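Local structure of putative SnoaL-like polyketide cyclase (Shewanella putrefaciens, 3GZB) at residues E18-Q23 with M87-S92; Q23-K28 with L126-L131; I42-R47 with L131-T136; A122-K127 with T136-L141. The protein is of unproven function but is probably a SnoaL-like polyketide cyclase or a related small-molecule enzyme. All blocks are in the same frame, centred on the assembly; numbering follows the deposited sequence.

Contact 1. Residues E18-Q23 with M87-S92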
# COMPACT_ATOMS: atom_id res chain seq x y z
N GLU A 18 9.19 21.13 1.23
CA GLU A 18 8.36 20.36 2.15
C GLU A 18 8.38 18.84 1.94
O GLU A 18 7.76 18.11 2.72
CB GLU A 18 6.91 20.82 2.02
CG GLU A 18 6.72 22.29 2.45
CD GLU A 18 5.27 22.76 2.33
OE1 GLU A 18 4.40 22.00 1.84
OE2 GLU A 18 5.00 23.92 2.73
N MSE A 19 9.01 18.34 0.88
CA MSE A 19 8.96 16.91 0.61
C MSE A 19 10.16 16.22 1.22
O MSE A 19 11.30 16.59 0.95
CB MSE A 19 8.95 16.64 -0.88
CG MSE A 19 8.76 15.16 -1.13
SE MSE A 19 8.62 14.68 -3.04
CE MSE A 19 6.93 15.50 -3.36
N PRO A 20 9.96 15.20 2.06
CA PRO A 20 11.07 14.51 2.66
C PRO A 20 12.04 13.96 1.60
O PRO A 20 11.62 13.58 0.50
CB PRO A 20 10.38 13.36 3.37
CG PRO A 20 9.06 13.91 3.75
CD PRO A 20 8.66 14.69 2.56
N GLN A 21 13.32 13.91 1.91
CA GLN A 21 14.29 13.40 0.94
C GLN A 21 13.98 11.97 0.45
O GLN A 21 14.31 11.60 -0.67
CB GLN A 21 15.69 13.49 1.49
CG GLN A 21 16.20 14.92 1.74
CD GLN A 21 16.42 15.77 0.47
OE1 GLN A 21 16.61 15.24 -0.68
NE2 GLN A 21 16.42 17.06 0.69
N GLU A 22 13.43 11.15 1.34
CA GLU A 22 13.10 9.76 0.97
C GLU A 22 12.04 9.73 -0.12
O GLU A 22 12.12 9.02 -1.10
CB GLU A 22 12.61 9.00 2.23
CG GLU A 22 13.64 8.96 3.33
CD GLU A 22 13.61 10.09 4.32
OE1 GLU A 22 13.06 11.19 4.09
OE2 GLU A 22 14.19 9.85 5.43
N GLN A 23 11.02 10.58 0.02
CA GLN A 23 10.04 10.75 -1.06
C GLN A 23 10.66 11.30 -2.35
O GLN A 23 10.32 10.83 -3.42
CB GLN A 23 8.87 11.59 -0.59
CG GLN A 23 8.02 10.96 0.52
CD GLN A 23 6.84 11.85 0.89
OE1 GLN A 23 6.35 12.62 0.08
NE2 GLN A 23 6.38 11.74 2.15
N MSE A 87 0.98 9.96 -1.16
CA MSE A 87 2.31 9.42 -0.87
C MSE A 87 2.68 9.83 0.56
O MSE A 87 2.45 10.99 0.98
CB MSE A 87 3.36 9.93 -1.87
CG MSE A 87 4.81 9.52 -1.54
SE MSE A 87 6.09 9.86 -2.94
CE MSE A 87 5.83 11.76 -3.17
N TYR A 88 3.23 8.89 1.29
CA TYR A 88 3.76 9.17 2.61
C TYR A 88 4.96 8.30 2.89
O TYR A 88 5.31 7.40 2.09
CB TYR A 88 2.68 8.95 3.71
CG TYR A 88 1.87 7.66 3.66
CD1 TYR A 88 0.84 7.48 2.73
CD2 TYR A 88 2.15 6.61 4.54
CE1 TYR A 88 0.04 6.30 2.77
CE2 TYR A 88 1.38 5.43 4.53
CZ TYR A 88 0.35 5.31 3.68
OH TYR A 88 -0.48 4.19 3.61
N ASN A 89 5.64 8.58 4.01
CA ASN A 89 6.81 7.78 4.35
C ASN A 89 6.97 7.63 5.84
O ASN A 89 6.56 8.50 6.62
CB ASN A 89 8.13 8.33 3.73
CG ASN A 89 8.65 9.60 4.38
OD1 ASN A 89 8.00 10.63 4.27
ND2 ASN A 89 9.74 9.50 5.15
N ALA A 90 7.57 6.51 6.20
CA ALA A 90 8.04 6.23 7.56
C ALA A 90 9.51 5.96 7.45
O ALA A 90 9.95 4.88 7.02
CB ALA A 90 7.29 4.95 8.15
N GLY A 91 10.34 6.95 7.76
CA GLY A 91 11.73 6.79 7.41
C GLY A 91 11.95 6.51 5.94
O GLY A 91 11.36 7.14 5.07
N SER A 92 12.79 5.50 5.70
CA SER A 92 13.17 5.10 4.37
C SER A 92 12.13 4.21 3.67
O SER A 92 12.39 3.75 2.57
CB SER A 92 14.53 4.37 4.39
OG SER A 92 15.58 5.29 4.66
O HOH W 1 15.46 7.61 6.25
O HOH W 2 10.97 11.62 6.70
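Met19 meets Met87 where the chain enters helix 21-34, the first helix of this NTF2-like alpha+beta fold, beside strand 86-90 of the curved sheet. Both are selenomethionines, and their chains cross at about a right angle with CE of Met19 3.9 Å from CE of Met87. Pro20, the N-cap residue, touches the amide oxygen of Asn89, CG lying 3.5 Å from OD1. Glu22 brings its aliphatic part to the turn after the strand: CG lies 3.4 Å from Gly91 O, and the bend at chi2 (90°) turns the carboxylate along the same carbonyl. Its OE2 takes a proton from a water that also bonds Ser92 OG, while a second water, accepting from Asn89 ND2, reaches Glu22 OE1 only weakly. Gln23 runs extended past Met87 in the opposite direction, putting OE1 3.4 Å from the Met87 methyl CE. At its tip NE2 donates to Asn89 OD1 at 2.9 Å, tilted out of the carbonyl plane, the two amides being turned 74° against each other. Asn89 is thus held at both ends, because its ND2 closes the turn on Gly91 O. A leucine in place of Asn89 would probably leave Gln23 NE2 without this acceptor and the Gly91 carbonyl without its side-chain donor. On the far side of the strand, Tyr88 gives its hydroxyl to Leu141 O of the second subunit. The Asn89 ND2 to Gly91 O bond is 2.9 Å long and nearly straight, 169° at the hydrogen, and lies on a lone pair of that oxygen.

Contact 2. Residues Q23-K28 with L126-L131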
# COMPACT_ATOMS: atom_id res chain seq x y z
N GLN A 23 11.02 10.58 0.02
CA GLN A 23 10.04 10.75 -1.06
C GLN A 23 10.66 11.30 -2.35
O GLN A 23 10.32 10.83 -3.42
CB GLN A 23 8.87 11.59 -0.59
CG GLN A 23 8.02 10.96 0.52
CD GLN A 23 6.84 11.85 0.89
OE1 GLN A 23 6.35 12.62 0.08
NE2 GLN A 23 6.38 11.74 2.15
N GLN A 24 11.59 12.26 -2.25
CA GLN A 24 12.19 12.86 -3.43
C GLN A 24 12.94 11.79 -4.21
O GLN A 24 12.89 11.77 -5.44
CB GLN A 24 13.12 14.01 -3.04
CG GLN A 24 12.44 15.23 -2.48
CD GLN A 24 13.35 16.41 -2.34
OE1 GLN A 24 14.13 16.72 -3.28
NE2 GLN A 24 13.28 17.08 -1.19
N LEU A 25 13.60 10.91 -3.51
CA LEU A 25 14.32 9.84 -4.19
C LEU A 25 13.37 8.84 -4.86
O LEU A 25 13.62 8.38 -5.96
CB LEU A 25 15.31 9.14 -3.25
CG LEU A 25 16.30 8.16 -3.91
CD1 LEU A 25 17.22 8.89 -4.94
CD2 LEU A 25 17.14 7.42 -2.85
N ALA A 26 12.26 8.53 -4.18
CA ALA A 26 11.26 7.67 -4.74
C ALA A 26 10.75 8.24 -6.04
O ALA A 26 10.51 7.48 -6.98
CB ALA A 26 10.09 7.49 -3.75
N VAL A 27 10.53 9.56 -6.12
CA VAL A 27 10.07 10.17 -7.36
C VAL A 27 11.05 9.90 -8.51
O VAL A 27 10.65 9.55 -9.64
CB VAL A 27 9.80 11.67 -7.18
CG1 VAL A 27 9.48 12.35 -8.51
CG2 VAL A 27 8.67 11.91 -6.13
N LYS A 28 12.34 10.08 -8.27
CA LYS A 28 13.37 9.80 -9.30
C LYS A 28 13.30 8.37 -9.81
O LYS A 28 13.35 8.11 -11.02
CB LYS A 28 14.77 10.08 -8.74
CG LYS A 28 14.97 11.55 -8.30
CD LYS A 28 16.41 11.86 -8.15
CE LYS A 28 16.66 13.35 -8.09
NZ LYS A 28 18.11 13.57 -8.24
N LEU A 126 8.37 1.39 -1.52
CA LEU A 126 9.81 1.29 -1.73
C LEU A 126 10.51 1.39 -0.39
O LEU A 126 10.28 2.34 0.37
CB LEU A 126 10.33 2.41 -2.64
CG LEU A 126 9.66 2.58 -3.99
CD1 LEU A 126 10.24 3.80 -4.73
CD2 LEU A 126 9.79 1.32 -4.81
N LYS A 127 11.39 0.44 -0.11
CA LYS A 127 12.31 0.56 1.01
C LYS A 127 13.64 1.00 0.41
O LYS A 127 14.17 0.32 -0.50
CB LYS A 127 12.44 -0.78 1.74
CG LYS A 127 13.21 -0.74 3.04
CD LYS A 127 12.57 0.18 4.09
CE LYS A 127 13.33 0.07 5.42
NZ LYS A 127 13.09 1.23 6.33
N LEU A 128 14.16 2.13 0.87
CA LEU A 128 15.31 2.78 0.32
C LEU A 128 16.51 2.66 1.25
O LEU A 128 16.37 2.68 2.48
CB LEU A 128 15.01 4.26 0.11
CG LEU A 128 13.79 4.51 -0.80
CD1 LEU A 128 13.47 6.00 -0.80
CD2 LEU A 128 13.99 4.03 -2.15
N ASP A 129 17.68 2.56 0.62
CA ASP A 129 18.99 2.73 1.29
C ASP A 129 19.49 4.09 0.86
O ASP A 129 19.98 4.28 -0.29
CB ASP A 129 19.90 1.56 0.86
CG ASP A 129 21.36 1.73 1.29
OD1 ASP A 129 21.71 2.75 1.90
OD2 ASP A 129 22.15 0.80 0.95
N MSE A 130 19.30 5.08 1.75
CA MSE A 130 19.56 6.47 1.41
C MSE A 130 21.07 6.71 1.19
O MSE A 130 21.44 7.44 0.27
CB MSE A 130 18.93 7.45 2.41
CG MSE A 130 17.44 7.34 2.55
SE MSE A 130 16.54 7.79 0.90
CE MSE A 130 17.03 9.59 0.81
N LEU A 131 21.92 6.06 1.96
CA LEU A 131 23.39 6.23 1.80
C LEU A 131 23.84 5.85 0.38
O LEU A 131 24.60 6.57 -0.24
CB LEU A 131 24.12 5.38 2.84
CG LEU A 131 25.64 5.30 2.70
CD1 LEU A 131 26.23 6.66 2.99
CD2 LEU A 131 26.21 4.22 3.60
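Ala26 sets its CB 3.8 Å from CD1 of Leu126, and one residue earlier Leu25 places CD2 at the same distance, 3.8 Å, from the selenium of Met130. These are the two closest points of a contact between apolar side chains, with no hydrogen bond passing between residues 23-28 and 126-131. Leu128 sits between them: its CD1 approaches Leu25 CB at 4.4 Å and lies equally far from the backbone N of Ala26, a looser fit against the helix surface. Leu25 and Met130 lie alongside one another, their chains running in opposing senses. The Met130 chain is folded at chi2 and chi3 (-63° and -65°), and the double bend brings its selenium back toward the helix although the residue itself stands just beyond the strand. Here helix 21-34 lies across the concave sheet of the NTF2-like fold, and its axis passes that of strand 126-129 at 9.8 Å with an angle of 108° between their directions. The small CB of Ala26 lets Leu126 come close to the helix backbone, its CD1 being 4.0 Å from Ala26 CA. Farther out, Val94 of the neighbouring strand packs on both Ala26 and Leu128, and Met96 lies against Leu126. Leu128 also meets Val135 of strand 134-142. The strand is fixed beneath these side chains by backbone bonds from Leu126 to Val94 and from Leu128 to Ser92. Within the helix, Val27 N donates to Gln23 O at 3.0 Å, part of the repeat that presents Leu25 and Ala26 to the sheet.

Contact 3. Residues I42-R47 with L131-T136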
# COMPACT_ATOMS: atom_id res chain seq x y z
N ILE A 42 18.87 0.84 -13.25
CA ILE A 42 19.76 -0.18 -12.69
C ILE A 42 20.70 0.43 -11.63
O ILE A 42 21.17 -0.32 -10.76
CB ILE A 42 20.48 -0.96 -13.77
CG1 ILE A 42 20.97 -2.32 -13.21
CG2 ILE A 42 21.57 -0.11 -14.37
CD1 ILE A 42 21.62 -3.23 -14.28
N THR A 43 20.94 1.75 -11.67
CA THR A 43 21.72 2.42 -10.60
C THR A 43 21.07 2.30 -9.23
O THR A 43 21.75 2.45 -8.20
CB THR A 43 22.02 3.88 -10.87
OG1 THR A 43 20.89 4.71 -10.64
CG2 THR A 43 22.60 4.13 -12.29
N PHE A 44 19.77 2.02 -9.18
CA PHE A 44 19.08 1.92 -7.92
C PHE A 44 19.09 0.48 -7.38
O PHE A 44 18.57 0.24 -6.28
CB PHE A 44 17.60 2.33 -8.06
CG PHE A 44 17.38 3.81 -8.16
CD1 PHE A 44 17.35 4.44 -9.40
CD2 PHE A 44 17.15 4.56 -7.02
CE1 PHE A 44 17.11 5.83 -9.46
CE2 PHE A 44 16.92 5.93 -7.11
CZ PHE A 44 16.91 6.55 -8.31
N TYR A 45 19.68 -0.47 -8.10
CA TYR A 45 19.65 -1.86 -7.66
C TYR A 45 21.06 -2.40 -7.41
O TYR A 45 22.05 -1.95 -8.03
CB TYR A 45 19.01 -2.79 -8.72
CG TYR A 45 17.58 -2.50 -9.08
CD1 TYR A 45 16.65 -2.10 -8.14
CD2 TYR A 45 17.16 -2.64 -10.40
CE1 TYR A 45 15.33 -1.87 -8.49
CE2 TYR A 45 15.85 -2.40 -10.78
CZ TYR A 45 14.93 -1.99 -9.82
OH TYR A 45 13.62 -1.79 -10.23
N ASN A 46 21.15 -3.35 -6.50
CA ASN A 46 22.32 -4.25 -6.43
C ASN A 46 21.91 -5.71 -6.40
O ASN A 46 20.73 -6.01 -6.65
CB ASN A 46 23.25 -3.86 -5.28
CG ASN A 46 22.75 -4.27 -3.94
OD1 ASN A 46 21.63 -4.78 -3.77
ND2 ASN A 46 23.60 -4.07 -2.94
N ARG A 47 22.83 -6.62 -6.15
CA ARG A 47 22.52 -8.04 -6.23
C ARG A 47 21.48 -8.50 -5.17
O ARG A 47 20.92 -9.58 -5.32
CB ARG A 47 23.81 -8.88 -6.08
CG ARG A 47 24.44 -8.83 -4.71
CD ARG A 47 25.77 -9.58 -4.75
NE ARG A 47 26.40 -9.80 -3.46
CZ ARG A 47 27.49 -10.57 -3.32
NH1 ARG A 47 28.03 -11.15 -4.39
NH2 ARG A 47 28.04 -10.76 -2.12
N LEU A 131 21.92 6.06 1.96
CA LEU A 131 23.39 6.23 1.80
C LEU A 131 23.84 5.85 0.38
O LEU A 131 24.60 6.57 -0.24
CB LEU A 131 24.12 5.38 2.84
CG LEU A 131 25.64 5.30 2.70
CD1 LEU A 131 26.23 6.66 2.99
CD2 LEU A 131 26.21 4.22 3.60
N ASN A 132 23.33 4.72 -0.12
CA ASN A 132 23.77 4.21 -1.41
C ASN A 132 22.83 4.55 -2.56
O ASN A 132 23.05 4.11 -3.67
CB ASN A 132 23.97 2.70 -1.29
CG ASN A 132 25.08 2.35 -0.36
OD1 ASN A 132 26.23 2.72 -0.63
ND2 ASN A 132 24.78 1.67 0.75
N ARG A 133 21.76 5.32 -2.28
CA ARG A 133 20.82 5.74 -3.31
C ARG A 133 20.22 4.50 -4.04
O ARG A 133 20.18 4.45 -5.28
CB ARG A 133 21.51 6.69 -4.30
CG ARG A 133 20.62 7.73 -4.87
CD ARG A 133 21.44 8.77 -5.67
NE ARG A 133 20.56 9.76 -6.27
CZ ARG A 133 19.88 9.61 -7.40
NH1 ARG A 133 19.92 8.48 -8.11
NH2 ARG A 133 19.12 10.60 -7.80
N ARG A 134 19.77 3.53 -3.26
CA ARG A 134 19.37 2.18 -3.70
C ARG A 134 17.92 1.90 -3.27
O ARG A 134 17.53 2.32 -2.17
CB ARG A 134 20.32 1.17 -3.02
CG ARG A 134 20.16 -0.29 -3.40
CD ARG A 134 21.35 -1.14 -2.85
NE ARG A 134 22.65 -0.66 -3.34
CZ ARG A 134 23.80 -0.72 -2.67
NH1 ARG A 134 23.86 -1.24 -1.46
NH2 ARG A 134 24.91 -0.24 -3.22
N VAL A 135 17.20 1.13 -4.07
CA VAL A 135 15.94 0.49 -3.66
C VAL A 135 16.31 -0.90 -3.22
O VAL A 135 16.80 -1.74 -4.03
CB VAL A 135 14.91 0.48 -4.83
CG1 VAL A 135 13.70 -0.41 -4.53
CG2 VAL A 135 14.47 1.92 -5.12
N THR A 136 16.08 -1.17 -1.93
CA THR A 136 16.34 -2.50 -1.42
C THR A 136 15.13 -3.42 -1.66
O THR A 136 15.28 -4.64 -1.85
CB THR A 136 16.79 -2.49 0.02
OG1 THR A 136 15.76 -2.07 0.87
CG2 THR A 136 17.94 -1.50 0.24
O HOH W 3 20.83 5.72 -7.76
O HOH W 4 23.31 3.79 -6.32
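Phe44 and Arg133 meet where the loop after helix 38-42 rests on the start of strand 134-142. Followed outward, Phe44 CB lies 4.2 Å from Val135 N. CG then heads past Arg133, and CD2 comes within 3.5 Å of Arg133 O; that same carbon also touches Val135 CG2. At the tip, CZ lies 3.6 Å from Arg133 NH1, the guanidinium being turned 39° from the ring. A water stands over the centre of one ring face. It accepts from Arg133 NH1, in the guanidinium plane, and donates to Thr43 OG1, which is also bonded to Thr40 O. With only an alanine here in place of Phe44, a gap would probably open beside Val135 and Arg133 NH1 would lose its ring neighbour. The loop begins with a type I beta turn from Ile42 to Tyr45, and the strand opens with a G1 beta bulge in which Arg133 and Arg134 both face Asp129. The Phe44 carbonyl receives Val135 N at 2.7 Å, and Arg134 CA makes a C-H...O contact with the same oxygen. Arg134 reaches back by the bend at chi3 (-58°) to stack on the Asn46 amide, planes 19° apart, with ND2 over one guanidinium face and Asn132 CB over the other. Asn46 OD1 meanwhile accepts from Asp48 N. Tyr45 offers its ring edge to Val135 O, with CD1 at 4.1 Å, and its hydroxyl bonds Tyr29 OH.

Contact 4. Residues A122-K127 with T136-L141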
# COMPACT_ATOMS: atom_id res chain seq x y z
N ALA A 122 -3.47 0.72 -7.57
CA ALA A 122 -2.28 0.10 -7.00
C ALA A 122 -1.77 0.79 -5.79
O ALA A 122 -2.01 1.97 -5.58
CB ALA A 122 -1.16 0.08 -8.06
N VAL A 123 -1.06 0.01 -4.97
CA VAL A 123 -0.20 0.49 -3.92
C VAL A 123 1.18 -0.02 -4.24
O VAL A 123 1.39 -1.22 -4.48
CB VAL A 123 -0.66 -0.03 -2.57
CG1 VAL A 123 0.25 0.45 -1.42
CG2 VAL A 123 -2.14 0.40 -2.33
N THR A 124 2.14 0.88 -4.23
CA THR A 124 3.58 0.55 -4.42
C THR A 124 4.35 1.09 -3.21
O THR A 124 4.16 2.26 -2.83
CB THR A 124 4.11 1.21 -5.71
OG1 THR A 124 3.43 0.58 -6.80
CG2 THR A 124 5.63 1.06 -5.85
N SER A 125 5.19 0.26 -2.59
CA SER A 125 6.07 0.73 -1.55
C SER A 125 7.49 0.49 -1.95
O SER A 125 7.84 -0.49 -2.62
CB SER A 125 5.76 0.09 -0.20
OG SER A 125 6.00 -1.32 -0.22
N LEU A 126 8.37 1.39 -1.52
CA LEU A 126 9.81 1.29 -1.73
C LEU A 126 10.51 1.39 -0.39
O LEU A 126 10.28 2.34 0.37
CB LEU A 126 10.33 2.41 -2.64
CG LEU A 126 9.66 2.58 -3.99
CD1 LEU A 126 10.24 3.80 -4.73
CD2 LEU A 126 9.79 1.32 -4.81
N LYS A 127 11.39 0.44 -0.11
CA LYS A 127 12.31 0.56 1.01
C LYS A 127 13.64 1.00 0.41
O LYS A 127 14.17 0.32 -0.50
CB LYS A 127 12.44 -0.78 1.74
CG LYS A 127 13.21 -0.74 3.04
CD LYS A 127 12.57 0.18 4.09
CE LYS A 127 13.33 0.07 5.42
NZ LYS A 127 13.09 1.23 6.33
N THR A 136 16.08 -1.17 -1.93
CA THR A 136 16.34 -2.50 -1.42
C THR A 136 15.13 -3.42 -1.66
O THR A 136 15.28 -4.64 -1.85
CB THR A 136 16.79 -2.49 0.02
OG1 THR A 136 15.76 -2.07 0.87
CG2 THR A 136 17.94 -1.50 0.24
N GLU A 137 13.91 -2.87 -1.60
CA GLU A 137 12.70 -3.66 -1.86
C GLU A 137 11.63 -2.79 -2.45
O GLU A 137 11.25 -1.77 -1.89
CB GLU A 137 12.15 -4.33 -0.59
CG GLU A 137 11.07 -5.37 -0.86
CD GLU A 137 10.58 -6.16 0.37
OE1 GLU A 137 10.77 -5.74 1.55
OE2 GLU A 137 9.97 -7.24 0.12
N HIS A 138 11.13 -3.23 -3.60
CA HIS A 138 9.99 -2.64 -4.30
C HIS A 138 8.86 -3.64 -4.19
O HIS A 138 9.01 -4.79 -4.64
CB HIS A 138 10.39 -2.37 -5.74
CG HIS A 138 9.31 -1.85 -6.63
ND1 HIS A 138 9.59 -1.09 -7.73
CD2 HIS A 138 7.95 -1.97 -6.59
CE1 HIS A 138 8.46 -0.77 -8.35
NE2 HIS A 138 7.44 -1.29 -7.67
N VAL A 139 7.76 -3.26 -3.51
CA VAL A 139 6.58 -4.14 -3.41
C VAL A 139 5.41 -3.53 -4.15
O VAL A 139 5.06 -2.35 -3.86
CB VAL A 139 6.16 -4.39 -1.97
CG1 VAL A 139 4.93 -5.31 -1.92
CG2 VAL A 139 7.32 -5.01 -1.15
N ASP A 140 4.81 -4.27 -5.09
CA ASP A 140 3.63 -3.86 -5.79
C ASP A 140 2.41 -4.66 -5.35
O ASP A 140 2.49 -5.88 -5.20
CB ASP A 140 3.76 -4.02 -7.29
CG ASP A 140 4.42 -2.84 -7.98
OD1 ASP A 140 4.68 -1.77 -7.37
OD2 ASP A 140 4.68 -3.01 -9.23
N LEU A 141 1.31 -3.95 -5.15
CA LEU A 141 -0.01 -4.54 -4.92
C LEU A 141 -0.92 -3.99 -5.99
O LEU A 141 -1.43 -2.87 -5.86
CB LEU A 141 -0.53 -4.19 -3.51
CG LEU A 141 0.25 -4.72 -2.31
CD1 LEU A 141 -0.25 -4.07 -1.01
CD2 LEU A 141 0.17 -6.24 -2.24
O HOH W 5 2.79 -2.30 -1.95
O HOH W 6 8.75 -1.89 -0.03
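The beta hairpin of strands 115-129 and 134-142, at the heart of the NTF2-like sheet, runs here as an antiparallel ladder with the strand directions 170° apart. Val123 pairs with Leu141, and Ser125 with Val139, each through two backbone bonds; Lys127 N gives one more to Glu137 O at 2.8 Å. The ladder ends in a classic beta bulge, where Thr136 and Glu137 both face Lys127: its carbonyl takes Thr136 N at 2.8 Å and Glu137 N weakly. On the face bearing Val123, Ser125 and Val139, Ser125 OG lies 3.5 Å from Val139 CB, and a water links that hydroxyl to Glu137 O. Toward the second subunit, Val123 packs on Ile97 and Leu141 on Leu93 of that chain. The other face carries Thr124, Leu126, His138 and Asp140. Leu126 lies alongside His138, its CD2 over one face of the imidazole, a CH-pi contact 4.0 Å from the ring centroid. CG of His138 stands anti to the backbone N (chi1 176°), which sends the ring out along Leu126, with NE2 turned to Asp140 and ND1 bonded to Tyr29 OH. A diol bound near Asp140, probably from the crystallisation liquor, is consistent with this buried polar cluster lining the pocket usual in the NTF2-like fold. Two donors grip Asp140 OD1 from opposite faces of the carboxylate: Thr124 OG1 at 2.7 Å, and His138 NE2 at 2.8 Å with the oxygen in the imidazole plane.

All four contacts reach one curved sheet, and three of them follow its hairpin of strands 115-129 and 134-142. Contacts 1 and 2, their centres 8 Å apart, share Gln23 and lay successive parts of helix 21-34 on strand 86-90 and then on strand 115-129; Ser92 O and Leu128 N join them directly. Contact 3 lies about 9 Å from contact 2, centre to centre, at the hairpin's turn end, and contact 4 continues the same two strands toward the chain's centre. Along the chain, contact 1 closes before contact 4 opens, while contact 3 crosses the other three. Contacts 1 and 4 also touch the second subunit, so this sheet forms part of the dimer interface.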